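Local coordinates for putative molybdenum cofactor biosynthesis protein D2 (MoaD2) / thiamine S (Mycobacterium smegmatis, PDB 6JC0) that probably serves as the small sulfur-carrier subunit of molybdopterin synthase in molybdenum cofactor biosynthesis, at residues B[57-62]-B[79-84]. Residues are numbered along the deposited sequence; the frame is centred on the assembly and turned at random.
Sequences CSYLCD and VDVLPP
Leu60 lays its branched end over that of Leu82, the two side chains crossing at about a right angle with CD1 to CD1 3.9 Å apart. They lie on one face of an antiparallel strand pair in the mixed sheet of the ubiquitin-like (beta-grasp) fold. Strand 58-61 runs antiparallel beside strand 77-82, which is central in the sheet and has strand 6-13 as its other neighbour. Ser58 and Leu82, then Leu60 and Asp80, form the hydrogen-bonded pairs. Ser58 N to Leu82 O is 2.7 Å, and Leu82 N returns the bond to Ser58 O. Asp80 N meets Leu60 O at 2.8 Å.

On the leucine face, Leu60 CD1 also reaches Asp80 OD2. That carboxylate makes a salt bridge with Arg12 and is further bonded by a polar side chain of another protein chain. An aromatic side chain of that chain packs on Leu82, so this face belongs to an interface.

On the reverse face are Tyr59, Cys61, Val79 and Val81; Tyr59 and Val79 pack against helix 36-44. Tyr59 and Val81 run side by side. With CG anti to its carbonyl carbon (chi1 -57°), the tyrosine brings CE1 to 3.9 Å from Val81 CG1. The same methyl meets Cys57 SG at 3.6 Å. At the Ser58 end of the pair, one water bonds Ser58 OG and donates to Pro83 O at 3.0 Å.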
ATOM      1  N   CYS B  57      -3.783 -21.662  25.263  1.00 19.23           N
ATOM      2  CA  CYS B  57      -3.108 -22.385  24.190  1.00 21.19           C
ATOM      3  C   CYS B  57      -4.069 -23.180  23.308  1.00 18.51           C
ATOM      4  O   CYS B  57      -5.157 -23.568  23.742  1.00 19.99           O
ATOM      5  CB  CYS B  57      -2.050 -23.332  24.767  1.00 16.62           C
ATOM      6  SG  CYS B  57      -0.545 -22.511  25.332  1.00 22.67           S
ATOM      7  N   SER B  58      -3.657 -23.407  22.063  1.00 15.81           N
ATOM      8  CA  SER B  58      -4.310 -24.384  21.203  1.00 17.82           C
ATOM      9  C   SER B  58      -3.373 -25.575  21.069  1.00 19.63           C
ATOM     10  O   SER B  58      -2.234 -25.525  21.543  1.00 22.08           O
ATOM     11  CB  SER B  58      -4.650 -23.793  19.835  1.00 17.82           C
ATOM     12  OG  SER B  58      -3.479 -23.387  19.154  1.00 23.32           O
ATOM     13  N   TYR B  59      -3.841 -26.650  20.444  1.00 20.05           N
ATOM     14  CA  TYR B  59      -3.071 -27.888  20.433  1.00 23.53           C
ATOM     15  C   TYR B  59      -3.122 -28.627  19.103  1.00 25.24           C
ATOM     16  O   TYR B  59      -4.145 -28.639  18.414  1.00 26.03           O
ATOM     17  CB  TYR B  59      -3.553 -28.809  21.561  1.00 20.96           C
ATOM     18  CG  TYR B  59      -3.469 -28.151  22.917  1.00 18.33           C
ATOM     19  CD1 TYR B  59      -2.292 -28.192  23.658  1.00 14.20           C
ATOM     20  CD2 TYR B  59      -4.552 -27.456  23.442  1.00 21.56           C
ATOM     21  CE1 TYR B  59      -2.202 -27.569  24.892  1.00 10.69           C
ATOM     22  CE2 TYR B  59      -4.470 -26.827  24.672  1.00 20.42           C
ATOM     23  CZ  TYR B  59      -3.294 -26.893  25.394  1.00 16.20           C
ATOM     24  OH  TYR B  59      -3.209 -26.275  26.619  1.00 19.87           O
ATOM     25  N   LEU B  60      -1.993 -29.235  18.751  1.00 17.23           N
ATOM     26  CA  LEU B  60      -1.917 -30.129  17.607  1.00 20.51           C
ATOM     27  C   LEU B  60      -1.569 -31.539  18.063  1.00 18.03           C
ATOM     28  O   LEU B  60      -0.764 -31.720  18.973  1.00 17.70           O
ATOM     29  CB  LEU B  60      -0.869 -29.646  16.605  1.00 22.91           C
ATOM     30  CG  LEU B  60      -0.783 -28.153  16.300  1.00 21.41           C
ATOM     31  CD1 LEU B  60       0.438 -27.881  15.441  1.00 18.35           C
ATOM     32  CD2 LEU B  60      -2.054 -27.655  15.621  1.00 19.91           C
ATOM     33  N   CYS B  61      -2.182 -32.530  17.430  1.00 18.65           N
ATOM     34  CA  CYS B  61      -1.778 -33.923  17.594  1.00 17.94           C
ATOM     35  C   CYS B  61      -1.217 -34.398  16.265  1.00 22.78           C
ATOM     36  O   CYS B  61      -1.954 -34.487  15.283  1.00 26.85           O
ATOM     37  CB  CYS B  61      -2.955 -34.800  18.026  1.00 17.31           C
ATOM     38  SG  CYS B  61      -3.520 -34.534  19.717  1.00 21.51           S
ATOM     39  N   ASP B  62       0.081 -34.693  16.235  1.00 21.93           N
ATOM     40  CA  ASP B  62       0.791 -34.944  14.983  1.00 23.78           C
ATOM     41  C   ASP B  62       0.518 -33.806  14.000  1.00 23.61           C
ATOM     42  O   ASP B  62       0.184 -34.036  12.840  1.00 28.69           O
ATOM     43  CB  ASP B  62       0.389 -36.292  14.379  1.00 27.25           C
ATOM     44  CG  ASP B  62       0.851 -37.474  15.219  1.00 27.70           C
ATOM     45  OD1 ASP B  62       1.769 -37.299  16.046  1.00 26.99           O
ATOM     46  OD2 ASP B  62       0.297 -38.580  15.047  1.00 27.68           O
ATOM     47  N   VAL B  79       2.220 -34.207  20.749  1.00 17.82           N
ATOM     48  CA  VAL B  79       1.281 -33.136  21.054  1.00 17.05           C
ATOM     49  C   VAL B  79       2.015 -31.796  21.099  1.00 18.55           C
ATOM     50  O   VAL B  79       2.935 -31.608  21.901  1.00 13.25           O
ATOM     51  CB  VAL B  79       0.555 -33.373  22.396  1.00 14.29           C
ATOM     52  CG1 VAL B  79      -0.364 -32.201  22.720  1.00 18.60           C
ATOM     53  CG2 VAL B  79      -0.237 -34.671  22.361  1.00 11.53           C
ATOM     54  N   ASP B  80       1.619 -30.871  20.231  1.00 15.63           N
ATOM     55  CA  ASP B  80       2.218 -29.535  20.214  1.00 16.14           C
ATOM     56  C   ASP B  80       1.389 -28.537  21.022  1.00 18.34           C
ATOM     57  O   ASP B  80       0.166 -28.485  20.893  1.00 15.59           O
ATOM     58  CB  ASP B  80       2.377 -29.024  18.777  1.00 17.67           C
ATOM     59  CG  ASP B  80       3.439 -29.779  17.994  1.00 18.40           C
ATOM     60  OD1 ASP B  80       4.139 -30.621  18.588  1.00 25.33           O
ATOM     61  OD2 ASP B  80       3.583 -29.522  16.782  1.00 20.80           O
ATOM     62  N   VAL B  81       2.065 -27.735  21.840  1.00 16.38           N
ATOM     63  CA  VAL B  81       1.410 -26.713  22.647  1.00 15.16           C
ATOM     64  C   VAL B  81       1.628 -25.321  22.050  1.00 20.63           C
ATOM     65  O   VAL B  81       2.746 -24.792  22.071  1.00 17.05           O
ATOM     66  CB  VAL B  81       1.930 -26.726  24.102  1.00 11.88           C
ATOM     67  CG1 VAL B  81       1.211 -25.674  24.924  1.00 10.10           C
ATOM     68  CG2 VAL B  81       1.749 -28.103  24.716  1.00 15.55           C
ATOM     69  N   LEU B  82       0.552 -24.727  21.535  1.00 17.98           N
ATOM     70  CA  LEU B  82       0.636 -23.483  20.771  1.00 16.68           C
ATOM     71  C   LEU B  82      -0.047 -22.310  21.471  1.00 19.19           C
ATOM     72  O   LEU B  82      -1.271 -22.280  21.585  1.00 20.13           O
ATOM     73  CB  LEU B  82       0.009 -23.669  19.379  1.00 14.78           C
ATOM     74  CG  LEU B  82       0.840 -24.258  18.233  1.00 22.01           C
ATOM     75  CD1 LEU B  82       1.268 -25.680  18.519  1.00 24.18           C
ATOM     76  CD2 LEU B  82       0.065 -24.191  16.920  1.00 26.95           C
ATOM     77  N   PRO B  83       0.742 -21.327  21.931  1.00 16.86           N
ATOM     78  CA  PRO B  83       0.163 -20.105  22.498  1.00 18.32           C
ATOM     79  C   PRO B  83      -0.576 -19.308  21.431  1.00 20.43           C
ATOM     80  O   PRO B  83      -0.406 -19.599  20.243  1.00 18.66           O
ATOM     81  CB  PRO B  83       1.390 -19.332  23.011  1.00 15.80           C
ATOM     82  CG  PRO B  83       2.463 -20.365  23.152  1.00 17.75           C
ATOM     83  CD  PRO B  83       2.209 -21.334  22.029  1.00 19.60           C
ATOM     84  N   PRO B  84      -1.396 -18.327  21.841  1.00 18.66           N
ATOM     85  CA  PRO B  84      -2.020 -17.438  20.857  1.00 20.39           C
ATOM     86  C   PRO B  84      -0.968 -16.827  19.940  1.00 19.99           C
ATOM     87  O   PRO B  84       0.130 -16.504  20.400  1.00 22.77           O
ATOM     88  CB  PRO B  84      -2.694 -16.373  21.724  1.00 22.97           C
ATOM     89  CG  PRO B  84      -2.986 -17.078  23.001  1.00 22.09           C
ATOM     90  CD  PRO B  84      -1.820 -18.008  23.215  1.00 18.33           C
TER
HETATM   91  O   HOH W   1      -2.854 -21.012  19.300  1.00 22.03           O